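Local atomic coordinates of Alr3699 protein (Nostoc sp., PDB entry 4XSO), a protein that belongs to the GT-B group of glycosyltransferase-like proteins and is built from two Rossmann-like domains, each round a parallel beta-sheet. Residues A84-V87 and A88-Q92; I100-T104 and Q105-V109; D128-P132 and E133-Q137; L140-A143 and V144-N148; Q375-A378 and E379-S383. All coordinates share one frame; numbering follows the deposited sequence.

Contact 1: residues A84-V87 and A88-Q92; sequences APLV and AKVVQ
V87 and V91 meet through one methyl each, one helical turn apart, and so do L86 and V90. These are the apolar side-chain pairs of the first two turns of helix 85-95. CD2 of L86 lies 4.0 Å from CG2 of V90, the two side chains running side by side. CG1 of V87 approaches CG2 of V91 at 4.1 Å, at a slant. V87 holds CG1 opposite its backbone N (chi1 178°), which swings that methyl forward along the axis to V91.

The polar part is all backbone. A84 is the N-cap residue, and its O accepts from A88 N at 2.9 Å. P85 O takes K89 N at 2.8 Å, L86 O takes V90 N, and V87 O takes V91 N. The last of these bonds is nearly straight, with 169° at the hydrogen. The N of P85 carries no hydrogen, so proline suits the first turn, where amides lack a partner within the helix.

K89 adds a contact of its aliphatic chain. It runs back past P85, with CG 3.1 Å from P85 O. Its extended chain carries NZ to the carbonyls of T61 and Q63, which bind it by hydrogen bonds.

V87, V90 and V91 pack on helix 105-118, touching I113, V110, A114 and I117. L86 meets F41, which follows strand 36-40, and also L83 of the second subunit.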
loop_
_atom_site.group_PDB
_atom_site.type_symbol
_atom_site.label_atom_id
_atom_site.label_comp_id
_atom_site.label_asym_id
_atom_site.label_seq_id
_atom_site.Cartn_x
_atom_site.Cartn_y
_atom_site.Cartn_z
ATOM N N ALA A 84 -0.603 1.436 -7.657
ATOM C CA ALA A 84 0.556 1.874 -6.844
ATOM C C ALA A 84 1.755 1.113 -7.369
ATOM O O ALA A 84 2.087 0.053 -6.826
ATOM C CB ALA A 84 0.330 1.558 -5.363
ATOM N N PRO A 85 2.357 1.606 -8.476
ATOM C CA PRO A 85 3.224 0.706 -9.253
ATOM C C PRO A 85 4.549 0.363 -8.509
ATOM O O PRO A 85 5.063 -0.736 -8.650
ATOM C CB PRO A 85 3.463 1.499 -10.578
ATOM C CG PRO A 85 2.484 2.655 -10.541
ATOM C CD PRO A 85 2.296 2.951 -9.085
ATOM N N LEU A 86 5.062 1.304 -7.743
ATOM C CA LEU A 86 6.159 1.034 -6.810
ATOM C C LEU A 86 5.873 -0.141 -5.916
ATOM O O LEU A 86 6.611 -1.153 -5.957
ATOM C CB LEU A 86 6.530 2.260 -5.982
ATOM C CG LEU A 86 7.990 2.297 -5.454
ATOM C CD1 LEU A 86 8.454 3.729 -5.212
ATOM C CD2 LEU A 86 8.148 1.471 -4.197
ATOM N N VAL A 87 4.782 -0.053 -5.140
ATOM C CA VAL A 87 4.349 -1.177 -4.298
ATOM C C VAL A 87 4.158 -2.477 -5.095
ATOM O O VAL A 87 4.651 -3.518 -4.736
ATOM C CB VAL A 87 3.073 -0.790 -3.552
ATOM C CG1 VAL A 87 2.572 -1.939 -2.717
ATOM C CG2 VAL A 87 3.373 0.450 -2.711
ATOM N N ALA A 88 3.518 -2.382 -6.239
ATOM C CA ALA A 88 3.242 -3.538 -7.045
ATOM C C ALA A 88 4.496 -4.224 -7.578
ATOM O O ALA A 88 4.551 -5.444 -7.676
ATOM C CB ALA A 88 2.368 -3.131 -8.209
ATOM N N LYS A 89 5.485 -3.427 -7.965
ATOM C CA LYS A 89 6.798 -3.965 -8.291
ATOM C C LYS A 89 7.492 -4.702 -7.127
ATOM O O LYS A 89 8.053 -5.828 -7.304
ATOM C CB LYS A 89 7.677 -2.811 -8.769
ATOM C CG LYS A 89 7.312 -2.315 -10.148
ATOM C CD LYS A 89 7.845 -0.897 -10.336
ATOM C CE LYS A 89 7.519 -0.311 -11.707
ATOM N NZ LYS A 89 7.956 1.110 -11.773
ATOM N N VAL A 90 7.454 -4.074 -5.950
ATOM C CA VAL A 90 8.057 -4.650 -4.765
ATOM C C VAL A 90 7.346 -6.000 -4.467
ATOM O O VAL A 90 7.983 -7.037 -4.293
ATOM C CB VAL A 90 8.032 -3.672 -3.564
ATOM C CG1 VAL A 90 8.528 -4.351 -2.293
ATOM C CG2 VAL A 90 8.911 -2.460 -3.804
ATOM N N VAL A 91 6.017 -5.997 -4.496
ATOM C CA VAL A 91 5.243 -7.224 -4.226
ATOM C C VAL A 91 5.581 -8.347 -5.170
ATOM O O VAL A 91 5.708 -9.474 -4.768
ATOM C CB VAL A 91 3.736 -6.995 -4.347
ATOM C CG1 VAL A 91 2.987 -8.327 -4.237
ATOM C CG2 VAL A 91 3.251 -5.973 -3.344
ATOM N N GLN A 92 5.636 -8.014 -6.436
ATOM C CA GLN A 92 5.915 -8.936 -7.510
ATOM C C GLN A 92 7.316 -9.497 -7.297
ATOM O O GLN A 92 7.496 -10.677 -7.335
ATOM C CB GLN A 92 5.850 -8.165 -8.833
ATOM C CG GLN A 92 5.497 -8.981 -10.054
ATOM C CD GLN A 92 6.614 -9.846 -10.552
ATOM O OE1 GLN A 92 7.722 -9.367 -10.791
ATOM N NE2 GLN A 92 6.320 -11.136 -10.768
#

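Contact 2: residues I100-T104 and Q105-V109; sequences IYANT and QKALV
A102 lays its CB against the first turn of helix 105-118, 3.7 Å from CA of L108. The same methyl is 4.1 Å from CB of A107 and 4.2 Å from CB of L108. The end of strand 99-102 and the helix start lie close together here, the CA atoms of A102 and L108 being 5.1 Å apart.

T104 is the N-cap residue. Its O accepts from L108 N at 3.0 Å, a bent bond with 137° at the hydrogen. The donor is tilted 19° from the carbonyl plane. The hydroxyl of T104 sits between its own backbone N and carbonyl carbon (chi1 71°), which puts OG1 over the start of the helix. There OG1 touches CB of A107 at 3.6 Å. OG1 is hydrogen-bonded to OE1 of Q14, which also accepts from K106 N. Q14 thus ties the cap residue to the first turn.

This is the strand-to-helix turn of the beta-alpha-beta unit 99-102, 105-118 and 122-126 in a Rossmann-like domain. Apolar carbons pack the inner side of the turn, while the cap is polar. The amide of K106, in the first turn, is satisfied by the side chain of Q14, just after strand 9-13.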
loop_
_atom_site.group_PDB
_atom_site.type_symbol
_atom_site.label_atom_id
_atom_site.label_comp_id
_atom_site.label_asym_id
_atom_site.label_seq_id
_atom_site.Cartn_x
_atom_site.Cartn_y
_atom_site.Cartn_z
ATOM N N ILE A 100 11.587 -10.455 3.575
ATOM C CA ILE A 100 11.749 -9.072 3.226
ATOM C C ILE A 100 12.421 -8.414 4.411
ATOM O O ILE A 100 11.936 -8.550 5.560
ATOM C CB ILE A 100 10.388 -8.366 2.973
ATOM C CG1 ILE A 100 9.628 -9.018 1.827
ATOM C CG2 ILE A 100 10.557 -6.921 2.652
ATOM C CD1 ILE A 100 8.172 -8.517 1.849
ATOM N N TYR A 101 13.540 -7.701 4.134
ATOM C CA TYR A 101 14.354 -7.118 5.211
ATOM C C TYR A 101 14.454 -5.627 4.933
ATOM O O TYR A 101 15.188 -5.187 4.040
ATOM C CB TYR A 101 15.710 -7.839 5.235
ATOM C CG TYR A 101 16.635 -7.599 6.367
ATOM C CD1 TYR A 101 17.240 -6.379 6.566
ATOM C CD2 TYR A 101 17.056 -8.675 7.152
ATOM C CE1 TYR A 101 18.206 -6.202 7.552
ATOM C CE2 TYR A 101 18.010 -8.516 8.161
ATOM C CZ TYR A 101 18.580 -7.291 8.363
ATOM O OH TYR A 101 19.527 -7.140 9.352
ATOM N N ALA A 102 13.610 -4.884 5.631
ATOM C CA ALA A 102 13.496 -3.412 5.470
ATOM C C ALA A 102 14.481 -2.712 6.381
ATOM O O ALA A 102 14.483 -2.922 7.608
ATOM C CB ALA A 102 12.084 -2.968 5.780
ATOM N N ASN A 103 15.282 -1.844 5.758
ATOM C CA ASN A 103 16.414 -1.217 6.383
ATOM C C ASN A 103 16.248 0.292 6.696
ATOM O O ASN A 103 17.134 0.906 7.260
ATOM C CB ASN A 103 17.650 -1.487 5.534
ATOM C CG ASN A 103 18.941 -1.405 6.350
ATOM O OD1 ASN A 103 19.099 -2.121 7.297
ATOM N ND2 ASN A 103 19.880 -0.550 5.937
ATOM N N THR A 104 15.104 0.857 6.339
ATOM C CA THR A 104 14.830 2.274 6.536
ATOM C C THR A 104 13.341 2.403 6.657
ATOM O O THR A 104 12.587 1.419 6.456
ATOM C CB THR A 104 15.305 3.188 5.362
ATOM O OG1 THR A 104 14.462 2.985 4.212
ATOM C CG2 THR A 104 16.752 2.961 5.027
ATOM N N GLN A 105 12.879 3.599 7.082
ATOM C CA GLN A 105 11.440 3.794 7.349
ATOM C C GLN A 105 10.480 3.638 6.208
ATOM O O GLN A 105 9.443 2.988 6.331
ATOM C CB GLN A 105 11.160 5.182 7.941
ATOM C CG GLN A 105 11.355 5.269 9.413
ATOM C CD GLN A 105 10.981 6.648 9.971
ATOM O OE1 GLN A 105 11.842 7.371 10.503
ATOM N NE2 GLN A 105 9.706 7.024 9.833
ATOM N N LYS A 106 10.743 4.312 5.119
ATOM C CA LYS A 106 9.923 4.101 3.942
ATOM C C LYS A 106 9.992 2.672 3.406
ATOM O O LYS A 106 9.036 2.176 2.757
ATOM C CB LYS A 106 10.385 5.024 2.832
ATOM C CG LYS A 106 10.478 6.526 3.215
ATOM C CD LYS A 106 10.270 7.374 1.961
ATOM C CE LYS A 106 11.157 8.593 1.890
ATOM N NZ LYS A 106 10.588 9.712 2.670
ATOM N N ALA A 107 11.108 1.993 3.629
ATOM C CA ALA A 107 11.204 0.589 3.127
ATOM C C ALA A 107 10.305 -0.249 3.998
ATOM O O ALA A 107 9.687 -1.241 3.546
ATOM C CB ALA A 107 12.635 0.066 3.148
ATOM N N LEU A 108 10.168 0.161 5.263
ATOM C CA LEU A 108 9.312 -0.555 6.223
ATOM C C LEU A 108 7.803 -0.381 5.834
ATOM O O LEU A 108 7.010 -1.320 5.818
ATOM C CB LEU A 108 9.595 -0.129 7.706
ATOM C CG LEU A 108 8.410 -0.681 8.504
ATOM C CD1 LEU A 108 8.662 -2.143 8.837
ATOM C CD2 LEU A 108 8.083 0.199 9.657
ATOM N N VAL A 109 7.443 0.793 5.387
ATOM C CA VAL A 109 6.065 1.006 4.934
ATOM C C VAL A 109 5.713 0.150 3.726
ATOM O O VAL A 109 4.779 -0.668 3.725
ATOM C CB VAL A 109 5.850 2.517 4.714
ATOM C CG1 VAL A 109 4.499 2.770 4.115
ATOM C CG2 VAL A 109 5.994 3.225 6.061
#

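Contact 3: residues D128-P132 and E133-Q137; sequences DILSP and EHFSQ
F135 reaches back along the loop to D128, I129 and L130. Its CG stands opposite the carbonyl carbon (chi1 -66°), which sends the ring towards the start of the loop. CE2 lies 3.3 Å from I129 O, and this oxygen meets the ring at its edge, in the ring plane. CZ is 3.9 Å from CG of D128. The two side chains run at about a right angle, with the carboxylate and ring planes 48° apart. L130, the centre of an inverse gamma turn, adds a looser apolar touch, CD2 to CD2 of F135 at 4.5 Å.

S131 grips the turn that follows. Its hydroxyl is trans to its backbone N (chi1 156°), and OG accepts from E133 N at 2.9 Å. The carbonyl of S131 accepts from H134 N at 3.0 Å, with the donor well above the carbonyl plane. F135 N adds a weak bond to the same oxygen.

The loop joins strand 122-126 to helix 137-150. S136 is the N-cap of that helix; its OG caps a backbone N there and is also hydrogen-bonded to OD1 of N139. L130 and F135 pack on L140 of this helix and on Q105 of helix 105-118. I129 rests on S161 and A164 of helix 159-167, while the ring of H134 meets that of W218 edge-to-face.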
loop_
_atom_site.group_PDB
_atom_site.type_symbol
_atom_site.label_atom_id
_atom_site.label_comp_id
_atom_site.label_asym_id
_atom_site.label_seq_id
_atom_site.Cartn_x
_atom_site.Cartn_y
_atom_site.Cartn_z
ATOM N N ASP A 128 17.499 4.060 13.194
ATOM C CA ASP A 128 17.227 5.451 13.645
ATOM C C ASP A 128 16.771 5.458 15.099
ATOM O O ASP A 128 16.264 4.458 15.615
ATOM C CB ASP A 128 16.097 6.104 12.849
ATOM C CG ASP A 128 16.322 6.080 11.321
ATOM O OD1 ASP A 128 17.372 6.554 10.888
ATOM O OD2 ASP A 128 15.414 5.638 10.578
ATOM N N ILE A 129 16.970 6.595 15.738
ATOM C CA ILE A 129 16.298 6.921 16.996
ATOM C C ILE A 129 15.005 7.593 16.539
ATOM O O ILE A 129 15.063 8.629 15.885
ATOM C CB ILE A 129 17.159 7.848 17.854
ATOM C CG1 ILE A 129 18.401 7.086 18.323
ATOM C CG2 ILE A 129 16.374 8.428 19.061
ATOM C CD1 ILE A 129 19.282 7.934 19.222
ATOM N N LEU A 130 13.884 6.925 16.759
ATOM C CA LEU A 130 12.564 7.372 16.349
ATOM C C LEU A 130 12.079 8.526 17.253
ATOM O O LEU A 130 11.169 8.372 18.026
ATOM C CB LEU A 130 11.603 6.188 16.404
ATOM C CG LEU A 130 11.926 5.209 15.288
ATOM C CD1 LEU A 130 11.142 3.947 15.404
ATOM C CD2 LEU A 130 11.679 5.848 13.935
ATOM N N SER A 131 12.761 9.654 17.177
ATOM C CA SER A 131 12.393 10.798 18.034
ATOM C C SER A 131 11.414 11.740 17.319
ATOM O O SER A 131 11.587 12.072 16.146
ATOM C CB SER A 131 13.646 11.557 18.514
ATOM O OG SER A 131 13.376 12.906 18.850
ATOM N N PRO A 132 10.394 12.201 18.058
ATOM C CA PRO A 132 9.518 13.233 17.509
ATOM C C PRO A 132 10.208 14.572 17.252
ATOM O O PRO A 132 9.587 15.449 16.691
ATOM C CB PRO A 132 8.396 13.390 18.570
ATOM C CG PRO A 132 8.686 12.429 19.657
ATOM C CD PRO A 132 10.071 11.872 19.457
ATOM N N GLU A 133 11.468 14.735 17.646
ATOM C CA GLU A 133 12.248 15.913 17.247
ATOM C C GLU A 133 12.803 15.825 15.833
ATOM O O GLU A 133 13.065 16.856 15.216
ATOM C CB GLU A 133 13.371 16.151 18.238
ATOM C CG GLU A 133 14.172 17.411 17.945
ATOM C CD GLU A 133 13.391 18.738 18.202
ATOM O OE1 GLU A 133 12.175 18.702 18.595
ATOM O OE2 GLU A 133 14.037 19.813 18.003
ATOM N N HIS A 134 13.001 14.607 15.312
ATOM C CA HIS A 134 13.591 14.435 13.987
ATOM C C HIS A 134 12.699 13.719 12.956
ATOM O O HIS A 134 13.078 13.580 11.821
ATOM C CB HIS A 134 14.936 13.747 14.155
ATOM C CG HIS A 134 15.890 14.520 15.015
ATOM N ND1 HIS A 134 16.263 14.106 16.277
ATOM C CD2 HIS A 134 16.510 15.708 14.812
ATOM C CE1 HIS A 134 17.086 14.988 16.805
ATOM N NE2 HIS A 134 17.252 15.972 15.939
ATOM N N PHE A 135 11.505 13.292 13.349
ATOM C CA PHE A 135 10.593 12.646 12.448
ATOM C C PHE A 135 9.218 13.140 12.802
ATOM O O PHE A 135 8.909 13.298 13.972
ATOM C CB PHE A 135 10.673 11.116 12.630
ATOM C CG PHE A 135 12.011 10.537 12.231
ATOM C CD1 PHE A 135 12.387 10.508 10.902
ATOM C CD2 PHE A 135 12.902 10.087 13.180
ATOM C CE1 PHE A 135 13.621 10.009 10.528
ATOM C CE2 PHE A 135 14.130 9.601 12.827
ATOM C CZ PHE A 135 14.498 9.546 11.500
ATOM N N SER A 136 8.366 13.333 11.809
ATOM C CA SER A 136 7.034 13.827 12.090
ATOM C C SER A 136 6.301 12.743 12.800
ATOM O O SER A 136 6.594 11.558 12.618
ATOM C CB SER A 136 6.290 14.191 10.805
ATOM O OG SER A 136 5.952 13.038 10.061
ATOM N N GLN A 137 5.299 13.132 13.581
ATOM C CA GLN A 137 4.515 12.173 14.347
ATOM C C GLN A 137 3.815 11.207 13.403
ATOM O O GLN A 137 3.743 10.007 13.673
ATOM C CB GLN A 137 3.488 12.896 15.220
ATOM C CG GLN A 137 4.025 13.340 16.571
ATOM C CD GLN A 137 4.097 12.204 17.573
ATOM O OE1 GLN A 137 4.172 11.034 17.197
ATOM N NE2 GLN A 137 4.074 12.545 18.856
#

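Contact 4: residues L140-A143 and V144-N148; sequences LRVA and VNLAN
Helix 137-150, the connection between strands 122-126 and 153-156, carries the contact of V142 with L146. CG1 of V142 lies 3.9 Å from CD1 of L146. The two side chains run alongside each other and point the same way. V142 keeps CG1 opposite its backbone N (chi1 167°), so that this methyl lies forward, over the next turn. CG of L146 also rests 3.3 Å from V142 O, tucking the leucine against the backbone.

The unit is a beta-alpha-beta crossover of a Rossmann-like domain, with the helix packed on helices 105-118 and 159-167. V142 and L146 meet V109 of helix 105-118, L146 also meets A112, and in the dimer V142 touches I117 and L146 touches F116 of the second subunit.

Backbone bonds of regular alpha-helix run under these side chains. V144 N donates to L140 O at 2.9 Å, and N145 N donates to R141 O at the same length. L146 N reaches V142 O at 2.9 Å with 169° at the hydrogen. A147 N completes the set on A143 O at 3.0 Å.

V144 sets its CG2 methyl 3.2 Å from L140 O, and packs on A168. A147 lies by F165 of helix 159-167.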
loop_
_atom_site.group_PDB
_atom_site.type_symbol
_atom_site.label_atom_id
_atom_site.label_comp_id
_atom_site.label_asym_id
_atom_site.label_seq_id
_atom_site.Cartn_x
_atom_site.Cartn_y
_atom_site.Cartn_z
ATOM N N LEU A 140 6.109 8.569 12.411
ATOM C CA LEU A 140 6.384 7.714 13.573
ATOM C C LEU A 140 5.258 6.756 13.861
ATOM O O LEU A 140 5.504 5.555 14.092
ATOM C CB LEU A 140 6.642 8.522 14.844
ATOM C CG LEU A 140 7.926 9.331 14.926
ATOM C CD1 LEU A 140 8.099 9.761 16.385
ATOM C CD2 LEU A 140 9.147 8.588 14.424
ATOM N N ARG A 141 4.039 7.291 13.917
ATOM C CA ARG A 141 2.849 6.473 14.138
ATOM C C ARG A 141 2.722 5.349 13.075
ATOM O O ARG A 141 2.432 4.221 13.394
ATOM C CB ARG A 141 1.556 7.331 14.133
ATOM C CG ARG A 141 1.225 8.153 15.384
ATOM C CD ARG A 141 1.728 7.504 16.674
ATOM N NE ARG A 141 1.076 8.010 17.888
ATOM C CZ ARG A 141 1.479 9.052 18.620
ATOM N NH1 ARG A 141 2.561 9.774 18.294
ATOM N NH2 ARG A 141 0.772 9.374 19.691
ATOM N N VAL A 142 2.945 5.689 11.827
ATOM C CA VAL A 142 2.794 4.767 10.721
ATOM C C VAL A 142 3.859 3.673 10.834
ATOM O O VAL A 142 3.545 2.503 10.866
ATOM C CB VAL A 142 2.867 5.522 9.387
ATOM C CG1 VAL A 142 3.030 4.561 8.194
ATOM C CG2 VAL A 142 1.568 6.289 9.198
ATOM N N ALA A 143 5.113 4.073 10.923
ATOM C CA ALA A 143 6.217 3.152 11.152
ATOM C C ALA A 143 5.988 2.202 12.335
ATOM O O ALA A 143 6.047 0.994 12.203
ATOM C CB ALA A 143 7.500 3.956 11.348
ATOM N N VAL A 144 5.689 2.747 13.504
ATOM C CA VAL A 144 5.466 1.929 14.666
ATOM C C VAL A 144 4.318 0.920 14.444
ATOM O O VAL A 144 4.397 -0.300 14.753
ATOM C CB VAL A 144 5.171 2.858 15.867
ATOM C CG1 VAL A 144 4.466 2.140 16.980
ATOM C CG2 VAL A 144 6.444 3.547 16.364
ATOM N N ASN A 145 3.217 1.437 13.945
ATOM C CA ASN A 145 2.043 0.600 13.777
ATOM C C ASN A 145 2.298 -0.553 12.774
ATOM O O ASN A 145 1.924 -1.687 13.001
ATOM C CB ASN A 145 0.923 1.437 13.295
ATOM C CG ASN A 145 -0.294 0.601 12.915
ATOM O OD1 ASN A 145 -0.914 0.820 11.858
ATOM N ND2 ASN A 145 -0.652 -0.355 13.784
ATOM N N LEU A 146 2.904 -0.237 11.654
ATOM C CA LEU A 146 3.161 -1.252 10.664
ATOM C C LEU A 146 4.152 -2.290 11.232
ATOM O O LEU A 146 4.006 -3.493 11.058
ATOM C CB LEU A 146 3.702 -0.623 9.387
ATOM C CG LEU A 146 2.585 0.197 8.653
ATOM C CD1 LEU A 146 3.078 0.786 7.353
ATOM C CD2 LEU A 146 1.448 -0.731 8.312
ATOM N N ALA A 147 5.161 -1.808 11.910
ATOM C CA ALA A 147 6.157 -2.742 12.495
ATOM C C ALA A 147 5.468 -3.680 13.462
ATOM O O ALA A 147 5.597 -4.938 13.378
ATOM C CB ALA A 147 7.292 -1.901 13.129
ATOM N N ASN A 148 4.645 -3.102 14.352
ATOM C CA ASN A 148 3.987 -3.866 15.369
ATOM C C ASN A 148 3.074 -4.898 14.772
ATOM O O ASN A 148 2.945 -6.015 15.273
ATOM C CB ASN A 148 3.133 -2.964 16.322
ATOM C CG ASN A 148 3.990 -2.120 17.215
ATOM O OD1 ASN A 148 5.192 -2.346 17.290
ATOM N ND2 ASN A 148 3.386 -1.164 17.923
#

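Contact 5: residues Q375-A378 and E379-S383; sequences QQIA and ETLSS
Residues Q375-A378 and E379-S382 form consecutive turns of helix 370-382. E379 N donates to Q375 O at 2.8 Å, with 172° at the hydrogen. L381 N reaches I377 O, and S382 N reaches A378 O at 2.9 Å.

Q376 O is held twice. T380 N donates to it at 2.8 Å. OG1 of T380 donates to it as well, also at 2.8 Å, from the opposite face of the carbonyl plane. The threonine hydroxyl lies opposite its own carbonyl carbon (chi1 -56°), and that turns it back to the preceding turn. A hydroxyl bonded to the carbonyl four residues earlier is common for threonine within a helix.

The helix lies in the C-terminal part of the chain, yet it packs against the N-terminal half. I377 and T380 touch I178, which follows strand 175-177, and A378 touches Y32. In GT-B proteins a C-terminal helix commonly crosses back in this way to the first domain.

The apolar pair is I377 with L381. CG2 of I377 lies 4.0 Å from CD1 of L381, the two side chains side by side. E379 runs back along the preceding turn, its CG 3.2 Å from Q375 O. S382 OG donates to E379 O at 3.0 Å, and S383 N donates to that oxygen from the same face of its plane.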
loop_
_atom_site.group_PDB
_atom_site.type_symbol
_atom_site.label_atom_id
_atom_site.label_comp_id
_atom_site.label_asym_id
_atom_site.label_seq_id
_atom_site.Cartn_x
_atom_site.Cartn_y
_atom_site.Cartn_z
ATOM N N GLN A 375 27.019 -13.740 12.683
ATOM C CA GLN A 375 26.475 -14.941 13.334
ATOM C C GLN A 375 25.159 -14.608 14.059
ATOM O O GLN A 375 24.172 -15.343 13.979
ATOM C CB GLN A 375 27.439 -15.515 14.352
ATOM C CG GLN A 375 28.736 -15.978 13.718
ATOM C CD GLN A 375 29.800 -16.544 14.684
ATOM O OE1 GLN A 375 29.879 -16.190 15.880
ATOM N NE2 GLN A 375 30.658 -17.405 14.136
ATOM N N GLN A 376 25.153 -13.511 14.787
ATOM C CA GLN A 376 23.918 -13.098 15.485
ATOM C C GLN A 376 22.762 -12.869 14.490
ATOM O O GLN A 376 21.621 -13.330 14.673
ATOM C CB GLN A 376 24.216 -11.809 16.247
ATOM C CG GLN A 376 25.064 -12.085 17.441
ATOM C CD GLN A 376 25.508 -10.814 18.122
ATOM O OE1 GLN A 376 24.982 -9.700 17.874
ATOM N NE2 GLN A 376 26.498 -10.959 18.984
ATOM N N ILE A 377 23.037 -12.132 13.422
ATOM C CA ILE A 377 22.018 -11.934 12.404
ATOM C C ILE A 377 21.504 -13.287 11.834
ATOM O O ILE A 377 20.293 -13.510 11.758
ATOM C CB ILE A 377 22.561 -10.991 11.299
ATOM C CG1 ILE A 377 22.744 -9.565 11.868
ATOM C CG2 ILE A 377 21.634 -10.972 10.114
ATOM C CD1 ILE A 377 23.325 -8.561 10.892
ATOM N N ALA A 378 22.425 -14.170 11.437
ATOM C CA ALA A 378 22.074 -15.482 10.843
ATOM C C ALA A 378 21.234 -16.304 11.851
ATOM O O ALA A 378 20.204 -16.828 11.501
ATOM C CB ALA A 378 23.336 -16.265 10.505
ATOM N N GLU A 379 21.665 -16.374 13.110
ATOM C CA GLU A 379 20.891 -17.083 14.140
ATOM C C GLU A 379 19.543 -16.461 14.306
ATOM O O GLU A 379 18.507 -17.160 14.372
ATOM C CB GLU A 379 21.615 -17.118 15.488
ATOM C CG GLU A 379 22.863 -18.003 15.310
ATOM C CD GLU A 379 23.740 -18.237 16.549
ATOM O OE1 GLU A 379 23.367 -17.855 17.676
ATOM O OE2 GLU A 379 24.849 -18.805 16.370
ATOM N N THR A 380 19.499 -15.146 14.318
ATOM C CA THR A 380 18.206 -14.520 14.511
ATOM C C THR A 380 17.280 -14.788 13.275
ATOM O O THR A 380 16.117 -15.056 13.436
ATOM C CB THR A 380 18.383 -13.043 14.840
ATOM O OG1 THR A 380 19.240 -12.896 16.003
ATOM C CG2 THR A 380 17.044 -12.451 15.135
ATOM N N LEU A 381 17.807 -14.759 12.052
ATOM C CA LEU A 381 17.016 -15.114 10.866
ATOM C C LEU A 381 16.539 -16.593 10.860
ATOM O O LEU A 381 15.411 -16.877 10.478
ATOM C CB LEU A 381 17.771 -14.793 9.592
ATOM C CG LEU A 381 17.894 -13.273 9.387
ATOM C CD1 LEU A 381 18.777 -12.999 8.204
ATOM C CD2 LEU A 381 16.542 -12.577 9.270
ATOM N N SER A 382 17.360 -17.533 11.297
ATOM C CA SER A 382 16.934 -18.939 11.260
ATOM C C SER A 382 15.892 -19.185 12.353
ATOM O O SER A 382 15.056 -20.059 12.254
ATOM C CB SER A 382 18.115 -19.849 11.443
ATOM O OG SER A 382 18.611 -19.621 12.713
ATOM N N SER A 383 15.942 -18.380 13.405
ATOM C CA SER A 383 14.904 -18.335 14.412
ATOM C C SER A 383 13.480 -18.076 13.863
ATOM O O SER A 383 12.533 -18.244 14.576
ATOM C CB SER A 383 15.274 -17.256 15.420
ATOM O OG SER A 383 14.215 -16.996 16.290
#

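In the fold
The five contacts follow one another along the chain; none nests in or crosses another, and each is local. Contact 1 lies at the start of helix 85-95. Contact 2 closes the turn from strand 99-102 into helix 105-118. Contact 3 folds the loop after strand 122-126, and contact 4 lies on the helix that loop enters. Contacts 2, 3 and 4 touch each other: Q105 reaches both the loop and helix 137-150, and L108 CD2 packs 3.4 Å from A143 O. Contacts 1, 2 and 4 also touch the second subunit. Contact 5 lies on the last helix, its centre about 19 Å from that of contact 2, and joins the chain's end to the first domain.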